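Local coordinates for protein spermidine N(1)-acetyltransferase (Thermoplasma acidophilum, PDB 3K9U) that transfers the acetyl group of acetyl coenzyme A to polyamines such as spermidine, protecting the cell from polyamine toxicity, at residues W26-A29 and G30-E34; F135-Y138 and Y139-F143; E38-I41 and R42-S46. All coordinates share one frame; numbering follows the deposited sequence.

Contact 1: W26-A29 and G30-E34. With ACO (acetyl coenzyme *a), chain G.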
# COMPACT_ATOMS: atom_id res chain seq x y z
N TRP A 26 -4.76 9.31 2.67
CA TRP A 26 -4.82 7.85 2.69
C TRP A 26 -4.86 7.31 4.14
O TRP A 26 -5.74 6.56 4.46
CB TRP A 26 -3.63 7.26 1.96
CG TRP A 26 -3.57 5.74 2.01
CD1 TRP A 26 -4.32 4.86 1.26
CD2 TRP A 26 -2.71 4.93 2.83
NE1 TRP A 26 -3.96 3.56 1.56
CE2 TRP A 26 -3.00 3.58 2.53
CE3 TRP A 26 -1.71 5.21 3.77
CZ2 TRP A 26 -2.32 2.52 3.12
CZ3 TRP A 26 -1.04 4.14 4.38
CH2 TRP A 26 -1.36 2.82 4.04
N THR A 27 -3.93 7.73 5.00
CA THR A 27 -3.86 7.22 6.38
C THR A 27 -5.06 7.55 7.25
O THR A 27 -5.45 6.78 8.09
CB THR A 27 -2.67 7.81 7.15
OG1 THR A 27 -1.51 7.88 6.31
CG2 THR A 27 -2.37 6.93 8.38
N TYR A 28 -5.64 8.73 7.07
CA TYR A 28 -6.72 9.15 7.94
C TYR A 28 -8.10 9.08 7.28
O TYR A 28 -9.07 9.65 7.78
CB TYR A 28 -6.40 10.55 8.45
CG TYR A 28 -5.11 10.60 9.27
CD1 TYR A 28 -5.07 10.13 10.56
CD2 TYR A 28 -3.95 11.18 8.76
CE1 TYR A 28 -3.91 10.18 11.33
CE2 TYR A 28 -2.76 11.23 9.52
CZ TYR A 28 -2.76 10.72 10.81
OH TYR A 28 -1.63 10.74 11.59
N ALA A 29 -8.20 8.37 6.16
CA ALA A 29 -9.48 8.25 5.45
C ALA A 29 -10.63 7.77 6.36
O ALA A 29 -11.74 8.33 6.32
CB ALA A 29 -9.38 7.33 4.19
N GLY A 30 -10.42 6.76 7.19
CA GLY A 30 -11.56 6.36 8.05
C GLY A 30 -11.75 7.14 9.36
O GLY A 30 -12.63 6.79 10.17
N ILE A 31 -10.95 8.19 9.57
CA ILE A 31 -10.63 8.67 10.93
C ILE A 31 -11.02 10.14 11.12
O ILE A 31 -11.77 10.47 12.02
CB ILE A 31 -9.12 8.48 11.23
CG1 ILE A 31 -8.77 6.99 11.26
CG2 ILE A 31 -8.72 9.14 12.53
CD1 ILE A 31 -7.27 6.70 11.18
N TYR A 32 -10.48 11.01 10.27
CA TYR A 32 -10.86 12.42 10.23
C TYR A 32 -11.73 12.65 9.00
O TYR A 32 -11.66 11.91 8.04
CB TYR A 32 -9.63 13.32 10.11
CG TYR A 32 -8.70 13.25 11.29
CD1 TYR A 32 -9.16 13.53 12.57
CD2 TYR A 32 -7.36 12.91 11.12
CE1 TYR A 32 -8.31 13.45 13.65
CE2 TYR A 32 -6.51 12.84 12.19
CZ TYR A 32 -6.99 13.11 13.45
OH TYR A 32 -6.13 13.04 14.51
N SER A 33 -12.53 13.70 9.04
CA SER A 33 -13.35 14.12 7.90
C SER A 33 -12.43 14.69 6.81
O SER A 33 -11.30 15.12 7.08
CB SER A 33 -14.30 15.21 8.36
OG SER A 33 -13.53 16.26 8.95
N GLU A 34 -12.93 14.69 5.58
CA GLU A 34 -12.24 15.34 4.48
C GLU A 34 -11.82 16.78 4.77
O GLU A 34 -10.71 17.18 4.42
CB GLU A 34 -13.09 15.32 3.21
CG GLU A 34 -12.53 14.37 2.15
CD GLU A 34 -13.62 13.62 1.42
OE1 GLU A 34 -14.58 14.30 0.96
OE2 GLU A 34 -13.49 12.37 1.31
N1A ACO G . -1.19 -1.53 5.18
C2A ACO G . -1.31 -2.01 6.44
N3A ACO G . -0.29 -2.03 7.31
C4A ACO G . 0.91 -1.52 6.99
C5A ACO G . 1.08 -0.98 5.65
C6A ACO G . -0.07 -1.00 4.73
N6A ACO G . 0.01 -0.52 3.46
N7A ACO G . 2.33 -0.56 5.56
C8A ACO G . 2.92 -0.82 6.74
N9A ACO G . 2.08 -1.37 7.62
C1B ACO G . 2.47 -1.79 9.00
C2B ACO G . 2.19 -3.26 9.33
O2B ACO G . 2.01 -3.47 10.76
C3B ACO G . 3.42 -3.98 8.88
O3B ACO G . 3.60 -5.23 9.57
P3B ACO G . 3.03 -6.57 8.83
O7A ACO G . 4.07 -6.83 7.82
O8A ACO G . 1.68 -6.14 8.26
O9A ACO G . 2.96 -7.52 10.01
C4B ACO G . 4.53 -2.96 9.08
O4B ACO G . 3.88 -1.68 9.17
C5B ACO G . 5.54 -2.93 7.95
O5B ACO G . 6.76 -2.30 8.36
P1A ACO G . 7.55 -1.28 7.38
O1A ACO G . 7.59 -1.84 5.97
O2A ACO G . 8.84 -0.86 8.03
O3A ACO G . 6.50 -0.04 7.43
P2A ACO G . 6.56 1.22 6.41
O4A ACO G . 5.26 1.18 5.63
O5A ACO G . 7.90 1.27 5.69
O6A ACO G . 6.52 2.46 7.40
CBP ACO G . 4.74 3.82 8.23
CCP ACO G . 5.55 2.55 8.44
CDP ACO G . 3.76 3.99 9.37
CEP ACO G . 5.74 4.98 8.27
CAP ACO G . 4.02 3.80 6.86
OAP ACO G . 3.20 2.64 6.71
C9P ACO G . 3.19 5.02 6.60
O9P ACO G . 3.72 6.04 6.20
N8P ACO G . 1.91 4.92 6.86
C7P ACO G . 0.96 6.01 6.75
C6P ACO G . 1.26 7.21 7.64
C5P ACO G . 1.32 6.91 9.12
O5P ACO G . 0.51 6.18 9.68
N4P ACO G . 2.29 7.53 9.80
C3P ACO G . 2.40 7.44 11.25
C2P ACO G . 1.64 8.58 11.90
S1P ACO G . 1.96 8.71 13.64
C ACO G . 3.20 9.85 13.75
O ACO G . 3.55 10.43 12.73
CH3 ACO G . 3.85 10.17 15.08
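Tyr-28 and Tyr-32 lie side by side, their side chains pointing the same way, at the turn that closes helix 13-27 of this GNAT acetyltransferase fold. Tyr-28 is the first residue to leave helical geometry, and its carbonyl draws the next residues back toward it. Tyr-28 O accepts Ile-31 N at 3.0 Å, from well above the carbonyl plane, and Tyr-32 N, which lies in that plane with a C=O...N angle of 150°. Two donors thus grip one oxygen and fix the loop that leads to helix 34-44.

Followed outward, the Tyr-28 side chain first meets Tyr-32 at CB, which lies 3.7 Å from Tyr-32 CD2. CG rests against the same CD2, while CD1 makes the closest approach, 3.5 Å from Tyr-32 CE2; CE1 still touches that carbon. The two rings are inclined at 41°, an oblique pairing. CG stands beside the backbone N, anti to the carbonyl carbon (chi1 -61°), sending the ring out along Tyr-32. At the tip, Tyr-28 OH hydrogen-bonds to the hydroxyl of Tyr-93 and comes 3.9 Å from C2P of acetyl coenzyme A, next to the thioester sulfur. Tyr-32 also stacks on Tyr-36.

Ile-31 extends CD1 back along the turn, to 3.6 Å from Thr-27 O and also near Tyr-28 CD1. Trp-26 and Thr-27 face the pantetheine arm. The indole edge of Trp-26 meets it near the ring plane, and its NE1 donates to the carbonyl of Glu-97 of the second subunit. Thr-27 OG1, hydrogen-bonded to Ser-23 O, touches the arm as well, and Thr-27 CG2 lies 3.2 Å from ligand O5P.

Contact 2: F135-Y138 and Y139-F143. With ACO (acetyl coenzyme *a), chain G.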
# COMPACT_ATOMS: atom_id res chain seq x y z
N PHE A 135 0.14 2.50 14.22
CA PHE A 135 0.22 1.98 15.60
C PHE A 135 0.93 0.64 15.62
O PHE A 135 1.79 0.41 16.49
CB PHE A 135 -1.15 1.84 16.24
CG PHE A 135 -1.12 1.27 17.63
CD1 PHE A 135 -1.67 0.05 17.90
CD2 PHE A 135 -0.55 1.96 18.66
CE1 PHE A 135 -1.64 -0.50 19.20
CE2 PHE A 135 -0.52 1.44 19.95
CZ PHE A 135 -1.08 0.21 20.22
N SER A 136 0.60 -0.21 14.64
CA SER A 136 1.19 -1.55 14.55
C SER A 136 2.63 -1.47 14.08
O SER A 136 3.44 -2.24 14.49
CB SER A 136 0.34 -2.47 13.66
OG SER A 136 0.28 -2.00 12.34
N PHE A 137 2.95 -0.49 13.23
CA PHE A 137 4.34 -0.30 12.84
C PHE A 137 5.23 0.01 14.04
O PHE A 137 6.34 -0.52 14.16
CB PHE A 137 4.47 0.79 11.78
CG PHE A 137 5.88 1.31 11.60
CD1 PHE A 137 6.30 2.48 12.25
CD2 PHE A 137 6.80 0.62 10.80
CE1 PHE A 137 7.60 2.97 12.10
CE2 PHE A 137 8.12 1.11 10.61
CZ PHE A 137 8.52 2.29 11.28
N TYR A 138 4.75 0.86 14.94
CA TYR A 138 5.52 1.23 16.13
C TYR A 138 5.67 0.10 17.13
O TYR A 138 6.76 -0.05 17.69
CB TYR A 138 4.90 2.42 16.83
CG TYR A 138 5.00 3.68 16.02
CD1 TYR A 138 6.22 4.12 15.51
CD2 TYR A 138 3.86 4.45 15.78
CE1 TYR A 138 6.28 5.27 14.76
CE2 TYR A 138 3.92 5.58 15.03
CZ TYR A 138 5.11 6.00 14.54
OH TYR A 138 5.13 7.17 13.82
N TYR A 139 4.61 -0.68 17.35
CA TYR A 139 4.74 -1.79 18.29
C TYR A 139 5.67 -2.85 17.74
O TYR A 139 6.30 -3.55 18.52
CB TYR A 139 3.40 -2.34 18.86
CG TYR A 139 2.46 -3.26 18.03
CD1 TYR A 139 1.13 -2.87 17.77
CD2 TYR A 139 2.85 -4.55 17.62
CE1 TYR A 139 0.23 -3.71 17.05
CE2 TYR A 139 1.93 -5.40 16.90
CZ TYR A 139 0.64 -4.95 16.61
OH TYR A 139 -0.27 -5.76 15.92
N LYS A 140 5.80 -2.93 16.41
CA LYS A 140 6.73 -3.87 15.79
C LYS A 140 8.16 -3.31 15.76
O LYS A 140 9.08 -4.01 15.39
CB LYS A 140 6.26 -4.21 14.38
CG LYS A 140 5.09 -5.21 14.36
CD LYS A 140 4.26 -5.07 13.09
CE LYS A 140 2.88 -5.77 13.26
NZ LYS A 140 2.03 -5.73 11.99
N ASN A 141 8.35 -2.05 16.13
CA ASN A 141 9.66 -1.47 16.24
C ASN A 141 10.02 -1.07 17.68
O ASN A 141 10.78 -0.13 17.90
CB ASN A 141 9.77 -0.30 15.28
CG ASN A 141 9.96 -0.76 13.87
OD1 ASN A 141 11.06 -1.11 13.49
ND2 ASN A 141 8.87 -0.86 13.12
N GLY A 142 9.46 -1.81 18.64
CA GLY A 142 9.86 -1.70 20.05
C GLY A 142 9.14 -0.64 20.89
O GLY A 142 9.46 -0.48 22.05
N PHE A 143 8.17 0.08 20.32
CA PHE A 143 7.41 1.06 21.10
C PHE A 143 6.30 0.36 21.89
O PHE A 143 5.66 -0.58 21.38
CB PHE A 143 6.82 2.17 20.22
CG PHE A 143 7.83 3.17 19.74
CD1 PHE A 143 8.60 2.91 18.59
CD2 PHE A 143 8.02 4.39 20.41
CE1 PHE A 143 9.54 3.84 18.13
CE2 PHE A 143 8.96 5.32 19.94
CZ PHE A 143 9.72 5.03 18.81
N1A ACO G . -1.19 -1.53 5.18
C2A ACO G . -1.31 -2.01 6.44
N3A ACO G . -0.29 -2.03 7.31
C4A ACO G . 0.91 -1.52 6.99
C5A ACO G . 1.08 -0.98 5.65
C6A ACO G . -0.07 -1.00 4.73
N6A ACO G . 0.01 -0.52 3.46
N7A ACO G . 2.33 -0.56 5.56
C8A ACO G . 2.92 -0.82 6.74
N9A ACO G . 2.08 -1.37 7.62
C1B ACO G . 2.47 -1.79 9.00
C2B ACO G . 2.19 -3.26 9.33
O2B ACO G . 2.01 -3.47 10.76
C3B ACO G . 3.42 -3.98 8.88
O3B ACO G . 3.60 -5.23 9.57
P3B ACO G . 3.03 -6.57 8.83
O7A ACO G . 4.07 -6.83 7.82
O8A ACO G . 1.68 -6.14 8.26
O9A ACO G . 2.96 -7.52 10.01
C4B ACO G . 4.53 -2.96 9.08
O4B ACO G . 3.88 -1.68 9.17
C5B ACO G . 5.54 -2.93 7.95
O5B ACO G . 6.76 -2.30 8.36
P1A ACO G . 7.55 -1.28 7.38
O1A ACO G . 7.59 -1.84 5.97
O2A ACO G . 8.84 -0.86 8.03
O3A ACO G . 6.50 -0.04 7.43
P2A ACO G . 6.56 1.22 6.41
O4A ACO G . 5.26 1.18 5.63
O5A ACO G . 7.90 1.27 5.69
O6A ACO G . 6.52 2.46 7.40
CBP ACO G . 4.74 3.82 8.23
CCP ACO G . 5.55 2.55 8.44
CDP ACO G . 3.76 3.99 9.37
CEP ACO G . 5.74 4.98 8.27
CAP ACO G . 4.02 3.80 6.86
OAP ACO G . 3.20 2.64 6.71
C9P ACO G . 3.19 5.02 6.60
O9P ACO G . 3.72 6.04 6.20
N8P ACO G . 1.91 4.92 6.86
C7P ACO G . 0.96 6.01 6.75
C6P ACO G . 1.26 7.21 7.64
C5P ACO G . 1.32 6.91 9.12
O5P ACO G . 0.51 6.18 9.68
N4P ACO G . 2.29 7.53 9.80
C3P ACO G . 2.40 7.44 11.25
C2P ACO G . 1.64 8.58 11.90
S1P ACO G . 1.96 8.71 13.64
C ACO G . 3.20 9.85 13.75
O ACO G . 3.55 10.43 12.73
CH3 ACO G . 3.85 10.17 15.08
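The Phe-137 ring is sandwiched: CCP of acetyl coenzyme A sits 3.3 Å above one face and Asn-141 ND2 the same height above the other, each toward the rim, with O5B of the ligand at the edge. The Tyr-138 ring has the ligand sulfur S1P in plane at its edge, and meets the face of Phe-143 edge-to-face, planes at 68°. Tyr-139 sends its edge to the face of Phe-135, while its own face takes the CH of Ser-136 CA, 3.8 Å from the ring centroid.

These rings belong to the C-terminal end of helix 132-139 and the turn after it. Asn-141 ND2 donates to Phe-137 O at 2.8 Å, nearly in its own amide plane, and Lys-105 holds its OD1. Tyr-138 O accepts Asn-141 N and Phe-143 N from opposite faces of its plane; the latter bond spans the type I turn from Tyr-139 to Gly-142.

Lys-140, extended beyond CG, hydrogen-bonds through NZ to O2B, O3B and O9A of the cofactor; Ser-136 OG accepts from O2B at 2.8 Å and is itself hydrogen-bonded to Ser-132 O. The ammonium probably offsets the charge of the 3'-phosphate. Tyr-138 OH lies 3.3 Å from acetyl carbon C, consistent with its probable role as proton donor.

Contact 3: E38-I41 and R42-S46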
# COMPACT_ATOMS: atom_id res chain seq x y z
N GLU A 38 -8.02 18.47 4.82
CA GLU A 38 -7.64 19.58 3.93
C GLU A 38 -7.21 20.81 4.74
O GLU A 38 -6.25 21.47 4.37
CB GLU A 38 -8.76 19.96 2.96
CG GLU A 38 -8.27 20.77 1.68
CD GLU A 38 -8.37 22.33 1.77
OE1 GLU A 38 -9.09 22.86 2.65
OE2 GLU A 38 -7.75 23.05 0.94
N SER A 39 -7.90 21.12 5.83
CA SER A 39 -7.48 22.23 6.69
C SER A 39 -6.10 21.94 7.26
O SER A 39 -5.23 22.83 7.28
CB SER A 39 -8.49 22.53 7.80
OG SER A 39 -9.69 23.12 7.25
N TRP A 40 -5.88 20.71 7.69
CA TRP A 40 -4.58 20.36 8.23
C TRP A 40 -3.45 20.54 7.18
O TRP A 40 -2.44 21.20 7.47
CB TRP A 40 -4.60 18.95 8.81
CG TRP A 40 -3.36 18.64 9.61
CD1 TRP A 40 -2.15 18.23 9.13
CD2 TRP A 40 -3.22 18.72 11.03
NE1 TRP A 40 -1.27 18.03 10.16
CE2 TRP A 40 -1.90 18.33 11.34
CE3 TRP A 40 -4.10 19.06 12.07
CZ2 TRP A 40 -1.42 18.28 12.66
CZ3 TRP A 40 -3.62 19.00 13.39
CH2 TRP A 40 -2.29 18.61 13.67
N ILE A 41 -3.63 20.02 5.97
CA ILE A 41 -2.64 20.20 4.92
C ILE A 41 -2.44 21.70 4.59
O ILE A 41 -1.31 22.17 4.53
CB ILE A 41 -2.99 19.43 3.62
CG1 ILE A 41 -3.07 17.91 3.87
CG2 ILE A 41 -2.01 19.77 2.46
CD1 ILE A 41 -1.88 17.30 4.62
N ARG A 42 -3.53 22.44 4.43
CA ARG A 42 -3.45 23.85 4.08
C ARG A 42 -2.68 24.65 5.15
O ARG A 42 -1.93 25.57 4.82
CB ARG A 42 -4.87 24.41 3.93
CG ARG A 42 -4.93 25.87 3.41
CD ARG A 42 -6.22 26.63 3.83
NE ARG A 42 -7.41 25.82 3.62
CZ ARG A 42 -8.22 25.36 4.58
NH1 ARG A 42 -8.04 25.68 5.86
NH2 ARG A 42 -9.26 24.61 4.24
N GLU A 43 -2.84 24.30 6.43
CA GLU A 43 -2.27 25.09 7.51
C GLU A 43 -0.88 24.61 7.95
O GLU A 43 0.08 25.38 8.01
CB GLU A 43 -3.26 25.14 8.67
CG GLU A 43 -4.60 25.81 8.24
CD GLU A 43 -5.50 26.24 9.40
OE1 GLU A 43 -5.86 25.39 10.24
OE2 GLU A 43 -5.85 27.45 9.47
N LYS A 44 -0.75 23.31 8.20
CA LYS A 44 0.49 22.77 8.69
C LYS A 44 1.47 22.60 7.57
O LYS A 44 2.65 22.69 7.80
CB LYS A 44 0.27 21.43 9.39
CG LYS A 44 -0.09 21.56 10.86
CD LYS A 44 -1.35 22.43 11.12
CE LYS A 44 -1.99 22.11 12.48
NZ LYS A 44 -3.23 22.92 12.77
N TYR A 45 0.99 22.41 6.34
CA TYR A 45 1.88 22.21 5.21
C TYR A 45 1.87 23.35 4.17
O TYR A 45 2.19 23.14 3.02
CB TYR A 45 1.64 20.82 4.58
CG TYR A 45 2.06 19.68 5.50
CD1 TYR A 45 3.38 19.20 5.49
CD2 TYR A 45 1.17 19.11 6.40
CE1 TYR A 45 3.79 18.17 6.35
CE2 TYR A 45 1.57 18.08 7.27
CZ TYR A 45 2.89 17.61 7.24
OH TYR A 45 3.31 16.60 8.10
N SER A 46 1.57 24.57 4.58
CA SER A 46 1.80 25.72 3.73
C SER A 46 3.29 25.83 3.37
O SER A 46 4.15 25.44 4.15
CB SER A 46 1.38 27.02 4.45
OG SER A 46 2.36 27.37 5.41
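Trp-40 O accepts Lys-44 N at 2.8 Å and, weakly, Glu-43 N. Lys-44 then turns back over the same residue. Its chain bends at chi2 (57°) and lays CE over one face of the indole, 3.5 Å from the centroid of the six-membered ring, in a CH-pi contact. NZ follows at 4.3 Å from that centroid, a cation-pi contact 25° off the ring normal. At the indole edge, Trp-40 NE1 meets Tyr-45 CE2, 4.1 Å away, and Tyr-45 CD2 packs obliquely on Ile-41 CD1.

Two residues earlier, Glu-38 and Arg-42 form an i to i+4 salt bridge on the exposed side; the OE1 to NH2 approach is implausibly short, so its finer geometry is doubtful. Arg-42 NH1 also gives Ser-39 OG a weak bond of 3.3 Å.

The pairs ride on the last turns of helix 34-44, which ends where Tyr-45 leaves helical geometry and Ser-46 caps the next helix, 47-59. The apolar side leans on helix 13-27: Trp-40 stacks on Trp-24, Ile-41 touches Arg-21 and Trp-24, and Tyr-45 reaches Ala-20, its hydroxyl bound to Arg-91 of strand 86-94.

Contacts 1 and 3 adjoin in sequence and lie at the two ends of helix 34-44; Trp-24 of helix 13-27 meets a ring of each. Contact 2 stands apart at the end of helix 132-139, its centre about 27 Å from that of contact 3 across the centre of the chain. All three mix buried and exposed residues; the buried ones are Thr-27 and Tyr-28, then Phe-137, Tyr-138 and Phe-143, then Ile-41 and Tyr-45. Contact 1 touches chiefly the pantetheine arm of acetyl coenzyme A; contact 2 holds the ribose and its 3'-phosphate with Lys-140 and Ser-136, and meets the arm with the Phe-137 and Tyr-138 rings. Contact 3 touches no cofactor; its one salt bridge lies on exposed residues.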